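Local coordinates for protein positive phenol-degradative gene regulator (Ralstonia sp. E2, PDB 5FRY) that activates transcription of phenol-degradation genes in response to phenols, its sensory domain here binding dimethylphenol and zinc, at residues A20-F25 and A79-T84; L42-L47 and D132-D137. One frame throughout, in Å; residues are numbered along the deposited sequence.

Contact 1 (A20-F25 and A79-T84)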
loop_
_atom_site.group_PDB
_atom_site.type_symbol
_atom_site.label_atom_id
_atom_site.label_comp_id
_atom_site.label_asym_id
_atom_site.label_seq_id
_atom_site.Cartn_x
_atom_site.Cartn_y
_atom_site.Cartn_z
ATOM N N ALA A 20 -13.685 2.224 -13.857
ATOM C CA ALA A 20 -13.393 3.464 -13.135
ATOM C C ALA A 20 -14.593 3.921 -12.299
ATOM O O ALA A 20 -14.430 4.516 -11.228
ATOM C CB ALA A 20 -12.981 4.556 -14.109
ATOM N N ARG A 21 -15.794 3.634 -12.801
ATOM C CA ARG A 21 -17.040 3.960 -12.110
ATOM C C ARG A 21 -17.156 3.299 -10.731
ATOM O O ARG A 21 -18.051 3.624 -9.954
ATOM C CB ARG A 21 -18.242 3.540 -12.963
ATOM C CG ARG A 21 -18.431 4.328 -14.254
ATOM C CD ARG A 21 -19.626 3.796 -15.043
ATOM N NE ARG A 21 -20.876 3.839 -14.277
ATOM C CZ ARG A 21 -22.038 3.357 -14.711
ATOM N NH1 ARG A 21 -22.119 2.791 -15.907
ATOM N NH2 ARG A 21 -23.124 3.433 -13.951
ATOM N N ARG A 22 -16.265 2.355 -10.442
ATOM C CA ARG A 22 -16.308 1.614 -9.181
ATOM C C ARG A 22 -15.278 2.138 -8.188
ATOM O O ARG A 22 -15.176 1.651 -7.059
ATOM C CB ARG A 22 -16.092 0.134 -9.449
ATOM C CG ARG A 22 -17.122 -0.433 -10.410
ATOM C CD ARG A 22 -17.103 -1.932 -10.387
ATOM N NE ARG A 22 -18.450 -2.496 -10.444
ATOM C CZ ARG A 22 -19.382 -2.294 -9.518
ATOM N NH1 ARG A 22 -19.124 -1.517 -8.465
ATOM N NH2 ARG A 22 -20.576 -2.858 -9.657
ATOM N N LEU A 23 -14.516 3.136 -8.618
ATOM C CA LEU A 23 -13.519 3.764 -7.761
ATOM C C LEU A 23 -14.121 5.035 -7.188
ATOM O O LEU A 23 -14.442 5.968 -7.921
ATOM C CB LEU A 23 -12.235 4.057 -8.529
ATOM C CG LEU A 23 -11.013 4.555 -7.761
ATOM C CD1 LEU A 23 -10.843 3.780 -6.475
ATOM C CD2 LEU A 23 -9.790 4.393 -8.641
ATOM N N ARG A 24 -14.303 5.043 -5.874
ATOM C CA ARG A 24 -14.969 6.139 -5.198
ATOM C C ARG A 24 -14.040 6.802 -4.208
ATOM O O ARG A 24 -13.655 6.204 -3.203
ATOM C CB ARG A 24 -16.227 5.655 -4.471
ATOM C CG ARG A 24 -17.011 6.807 -3.811
ATOM C CD ARG A 24 -18.138 6.310 -2.917
ATOM N NE ARG A 24 -17.793 6.400 -1.500
ATOM C CZ ARG A 24 -17.549 5.353 -0.717
ATOM N NH1 ARG A 24 -17.622 4.114 -1.200
ATOM N NH2 ARG A 24 -17.235 5.544 0.559
ATOM N N PHE A 25 -13.680 8.047 -4.503
ATOM C CA PHE A 25 -12.865 8.850 -3.611
ATOM C C PHE A 25 -13.733 9.698 -2.709
ATOM O O PHE A 25 -14.396 10.622 -3.165
ATOM C CB PHE A 25 -11.937 9.749 -4.404
ATOM C CG PHE A 25 -10.755 9.046 -4.983
ATOM C CD1 PHE A 25 -10.857 8.359 -6.183
ATOM C CD2 PHE A 25 -9.524 9.100 -4.350
ATOM C CE1 PHE A 25 -9.759 7.718 -6.726
ATOM C CE2 PHE A 25 -8.418 8.460 -4.895
ATOM C CZ PHE A 25 -8.535 7.773 -6.079
ATOM N N ALA A 79 -10.967 -9.967 -8.541
ATOM C CA ALA A 79 -11.739 -10.926 -9.324
ATOM C C ALA A 79 -13.186 -11.011 -8.813
ATOM O O ALA A 79 -14.092 -11.272 -9.586
ATOM C CB ALA A 79 -11.117 -12.297 -9.284
ATOM N N GLU A 80 -13.389 -10.761 -7.525
ATOM C CA GLU A 80 -14.748 -10.724 -6.973
ATOM C C GLU A 80 -15.501 -9.534 -7.526
ATOM O O GLU A 80 -16.705 -9.623 -7.789
ATOM C CB GLU A 80 -14.734 -10.656 -5.444
ATOM C CG GLU A 80 -14.173 -11.897 -4.785
ATOM C CD GLU A 80 -13.953 -11.715 -3.295
ATOM O OE1 GLU A 80 -14.263 -10.617 -2.764
ATOM O OE2 GLU A 80 -13.462 -12.667 -2.650
ATOM N N LEU A 81 -14.792 -8.419 -7.687
ATOM C CA LEU A 81 -15.381 -7.220 -8.260
ATOM C C LEU A 81 -15.726 -7.466 -9.731
ATOM O O LEU A 81 -16.791 -7.064 -10.199
ATOM C CB LEU A 81 -14.438 -6.019 -8.099
ATOM C CG LEU A 81 -14.811 -4.731 -8.835
ATOM C CD1 LEU A 81 -16.227 -4.320 -8.466
ATOM C CD2 LEU A 81 -13.839 -3.601 -8.536
ATOM N N ALA A 82 -14.846 -8.158 -10.446
ATOM C CA ALA A 82 -15.039 -8.388 -11.874
ATOM C C ALA A 82 -16.210 -9.327 -12.119
ATOM O O ALA A 82 -16.964 -9.161 -13.076
ATOM C CB ALA A 82 -13.768 -8.949 -12.505
ATOM N N LYS A 83 -16.360 -10.314 -11.249
ATOM C CA LYS A 83 -17.448 -11.280 -11.386
ATOM C C LYS A 83 -18.824 -10.617 -11.232
ATOM O O LYS A 83 -19.820 -11.171 -11.696
ATOM C CB LYS A 83 -17.302 -12.412 -10.361
ATOM C CG LYS A 83 -16.331 -13.535 -10.737
ATOM C CD LYS A 83 -15.892 -14.207 -9.455
ATOM C CE LYS A 83 -14.936 -15.355 -9.657
ATOM N NZ LYS A 83 -14.966 -16.235 -8.430
ATOM N N THR A 84 -18.861 -9.446 -10.605
ATOM C CA THR A 84 -20.102 -8.693 -10.465
ATOM C C THR A 84 -20.553 -8.172 -11.824
ATOM O O THR A 84 -21.693 -8.388 -12.236
ATOM C CB THR A 84 -19.937 -7.507 -9.497
ATOM O OG1 THR A 84 -18.703 -6.832 -9.769
ATOM C CG2 THR A 84 -19.938 -7.993 -8.055
#

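Contact 2 (L42-L47 and D132-D137)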
loop_
_atom_site.group_PDB
_atom_site.type_symbol
_atom_site.label_atom_id
_atom_site.label_comp_id
_atom_site.label_asym_id
_atom_site.label_seq_id
_atom_site.Cartn_x
_atom_site.Cartn_y
_atom_site.Cartn_z
ATOM N N LEU A 42 -0.600 4.325 -1.115
ATOM C CA LEU A 42 0.619 4.097 -0.351
ATOM C C LEU A 42 1.831 4.441 -1.196
ATOM O O LEU A 42 1.875 4.070 -2.337
ATOM C CB LEU A 42 0.693 2.637 0.119
ATOM C CG LEU A 42 1.866 2.284 1.024
ATOM C CD1 LEU A 42 1.800 3.072 2.313
ATOM C CD2 LEU A 42 1.838 0.776 1.318
ATOM N N HIS A 43 2.796 5.172 -0.629
ATOM C CA HIS A 43 4.007 5.565 -1.363
ATOM C C HIS A 43 4.822 4.327 -1.748
ATOM O O HIS A 43 5.101 3.481 -0.909
ATOM C CB HIS A 43 4.855 6.504 -0.507
ATOM C CG HIS A 43 4.091 7.674 0.039
ATOM N ND1 HIS A 43 3.163 7.547 1.049
ATOM C CD2 HIS A 43 4.092 8.985 -0.306
ATOM C CE1 HIS A 43 2.637 8.725 1.315
ATOM N NE2 HIS A 43 3.182 9.616 0.503
ATOM N N THR A 44 5.173 4.186 -3.014
ATOM C CA THR A 44 5.942 3.012 -3.395
ATOM C C THR A 44 7.253 2.993 -2.626
ATOM O O THR A 44 7.778 1.940 -2.340
ATOM C CB THR A 44 6.218 2.978 -4.892
ATOM O OG1 THR A 44 7.027 4.112 -5.245
ATOM C CG2 THR A 44 4.909 3.026 -5.669
ATOM N N ALA A 45 7.756 4.170 -2.237
ATOM C CA ALA A 45 9.013 4.232 -1.500
ATOM C C ALA A 45 8.847 3.738 -0.067
ATOM O O ALA A 45 9.784 3.197 0.534
ATOM C CB ALA A 45 9.569 5.646 -1.516
ATOM N N ALA A 46 7.646 3.901 0.480
ATOM C CA ALA A 46 7.325 3.316 1.774
ATOM C C ALA A 46 7.287 1.782 1.691
ATOM O O ALA A 46 7.730 1.076 2.602
ATOM C CB ALA A 46 5.998 3.853 2.269
ATOM N N LEU A 47 6.747 1.259 0.604
ATOM C CA LEU A 47 6.709 -0.188 0.443
ATOM C C LEU A 47 8.132 -0.723 0.272
ATOM O O LEU A 47 8.479 -1.776 0.811
ATOM C CB LEU A 47 5.836 -0.586 -0.744
ATOM C CG LEU A 47 4.500 -1.240 -0.365
ATOM C CD1 LEU A 47 3.746 -1.708 -1.590
ATOM C CD2 LEU A 47 4.704 -2.379 0.612
ATOM N N ASP A 132 6.710 -0.405 -16.950
ATOM C CA ASP A 132 6.782 0.508 -15.821
ATOM C C ASP A 132 6.273 -0.162 -14.552
ATOM O O ASP A 132 5.605 0.477 -13.744
ATOM C CB ASP A 132 5.975 1.774 -16.096
ATOM C CG ASP A 132 6.528 2.579 -17.255
ATOM O OD1 ASP A 132 7.761 2.544 -17.481
ATOM O OD2 ASP A 132 5.718 3.245 -17.939
ATOM N N SER A 133 6.582 -1.447 -14.390
ATOM C CA SER A 133 6.189 -2.151 -13.183
ATOM C C SER A 133 6.782 -1.389 -12.003
ATOM O O SER A 133 7.957 -1.028 -12.017
ATOM C CB SER A 133 6.652 -3.606 -13.203
ATOM O OG SER A 133 7.987 -3.717 -12.768
ATOM N N PHE A 134 5.962 -1.105 -11.000
ATOM C CA PHE A 134 6.453 -0.306 -9.884
ATOM C C PHE A 134 7.409 -1.136 -9.044
ATOM O O PHE A 134 8.369 -0.635 -8.472
ATOM C CB PHE A 134 5.303 0.184 -9.013
ATOM C CG PHE A 134 4.991 -0.736 -7.877
ATOM C CD1 PHE A 134 4.199 -1.854 -8.077
ATOM C CD2 PHE A 134 5.537 -0.522 -6.622
ATOM C CE1 PHE A 134 3.925 -2.722 -7.044
ATOM C CE2 PHE A 134 5.272 -1.397 -5.575
ATOM C CZ PHE A 134 4.470 -2.494 -5.785
ATOM N N GLU A 135 7.143 -2.432 -8.967
ATOM C CA GLU A 135 7.821 -3.270 -7.996
ATOM C C GLU A 135 9.274 -3.501 -8.417
ATOM O O GLU A 135 10.197 -3.494 -7.573
ATOM C CB GLU A 135 7.069 -4.592 -7.834
ATOM C CG GLU A 135 7.497 -5.365 -6.624
ATOM C CD GLU A 135 6.608 -6.560 -6.408
ATOM O OE1 GLU A 135 5.789 -6.817 -7.303
ATOM O OE2 GLU A 135 6.761 -7.235 -5.368
ATOM N N GLY A 136 9.479 -3.656 -9.722
ATOM C CA GLY A 136 10.817 -3.835 -10.265
ATOM C C GLY A 136 11.609 -2.540 -10.120
ATOM O O GLY A 136 12.785 -2.550 -9.770
ATOM N N ASP A 137 10.939 -1.422 -10.380
ATOM C CA ASP A 137 11.480 -0.085 -10.128
ATOM C C ASP A 137 11.959 0.098 -8.690
ATOM O O ASP A 137 13.053 0.606 -8.467
ATOM C CB ASP A 137 10.428 0.984 -10.437
ATOM C CG ASP A 137 10.388 1.365 -11.897
ATOM O OD1 ASP A 137 10.812 0.548 -12.741
ATOM O OD2 ASP A 137 9.922 2.480 -12.210
#

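Contact 1 (A20-F25 and A79-T84)
R22 meets L81 where the turn leading into the small N-terminal antiparallel sheet of the sensory domain meets the C-terminal part of helix 60-84. R22 is the third residue of a type I beta turn running from A20 to L23, just ahead of strand 23-26, and the turn is closed by L23 N to A20 O at 3.0 Å.

The apolar contact is carried by the CD methylene of R22 and the branched end of the leucine. The two side chains slide past each other in opposite directions: R22 CD lies 3.9 Å from L81 CG, while CD1 of the leucine continues along the arginine toward its head. With CG set anti to its own backbone N (chi1 171°), L81 reaches out from the helix to the turn.

The charged end joins in through its flat side. R22 bends at chi3 (140°), and CD1 of L81 sits over one face of the guanidinium, though the methyl is modelled too tightly against the arginine for its shortest distances to carry weight. T84 OG1 lies oblique to the guanidinium, a loose neighbour 4.4 Å from R22 NH2.

Backbone pairing of R22 with G35 and of R24 with W33 ties the turn and the strand after it to strand 31-34 and the residue just beyond it. On the helix, A79 and A82 pack against Y161, a residue of the phenol pocket. Over the guanidinium, R22 CZ is 3.9 Å from L81 CD1.

Contact 2 (L42-L47 and D132-D137)
T44, in the first turn of helix 44-58, packs against the ring of F134, which opens helix 134-143, and L47 touches that ring more loosely. The sequence arrives here as strand 37-43, whose L42 and H43 pair with an antiparallel strand of the second subunit, so the sheet runs across the dimer interface. H43 is the N-cap residue of helix 44-58, with its carbonyl O accepting from L47 N at 3.2 Å.

T44 follows and divides its side chain between two partners. Its chi1 of 63° puts OG1 between the backbone N and the carbonyl carbon, and leaves CG2 anti to the carbonyl carbon. The methyl CG2 approaches F134 CD2 obliquely at 3.7 Å, with T44 CB also 4.0 Å from that ring atom. One turn on, L47 brings CD1 to 4.3 Å from F134 CE2, again at a slant.

The ring is also covered on one face by E135 CB of its own helix, 3.7 Å above the plane. S133 is the N-cap there, its OG taking a weak bond from G136 N.

The contact joins the activator-of-aromatic-catabolism part of the chain to the V4R part, with the F134 side chain about 7 Å from that of the zinc ligand C151. The meeting itself is apolar and buried, and its polar neighbours are bonded elsewhere: T44 OG1 to R38 O of the second subunit, the E135 carboxylate to R51 of helix 44-58 and to M153 N and Q154 N at the start of helix 152-166.

Overall arrangement
Both contacts hang on the N-terminal three-stranded sheet: contact 1 involves its first strand, and contact 2 spans the end of its last strand and the helix after it, from which helix 60-84 follows in turn. The segments alternate along the chain, yet the two sites do not touch; their centres are 23 Å apart and their nearest atoms about 10 Å. Neither reaches the bound dimethylphenol itself. The side chain of L81 lies about 12 Å from that ligand, whereas the side chain of F134 is about 10 Å from it and about 9 Å from the zinc ion. Both also border the second subunit, through L23 and F25 at contact 1 and far more extensively at contact 2.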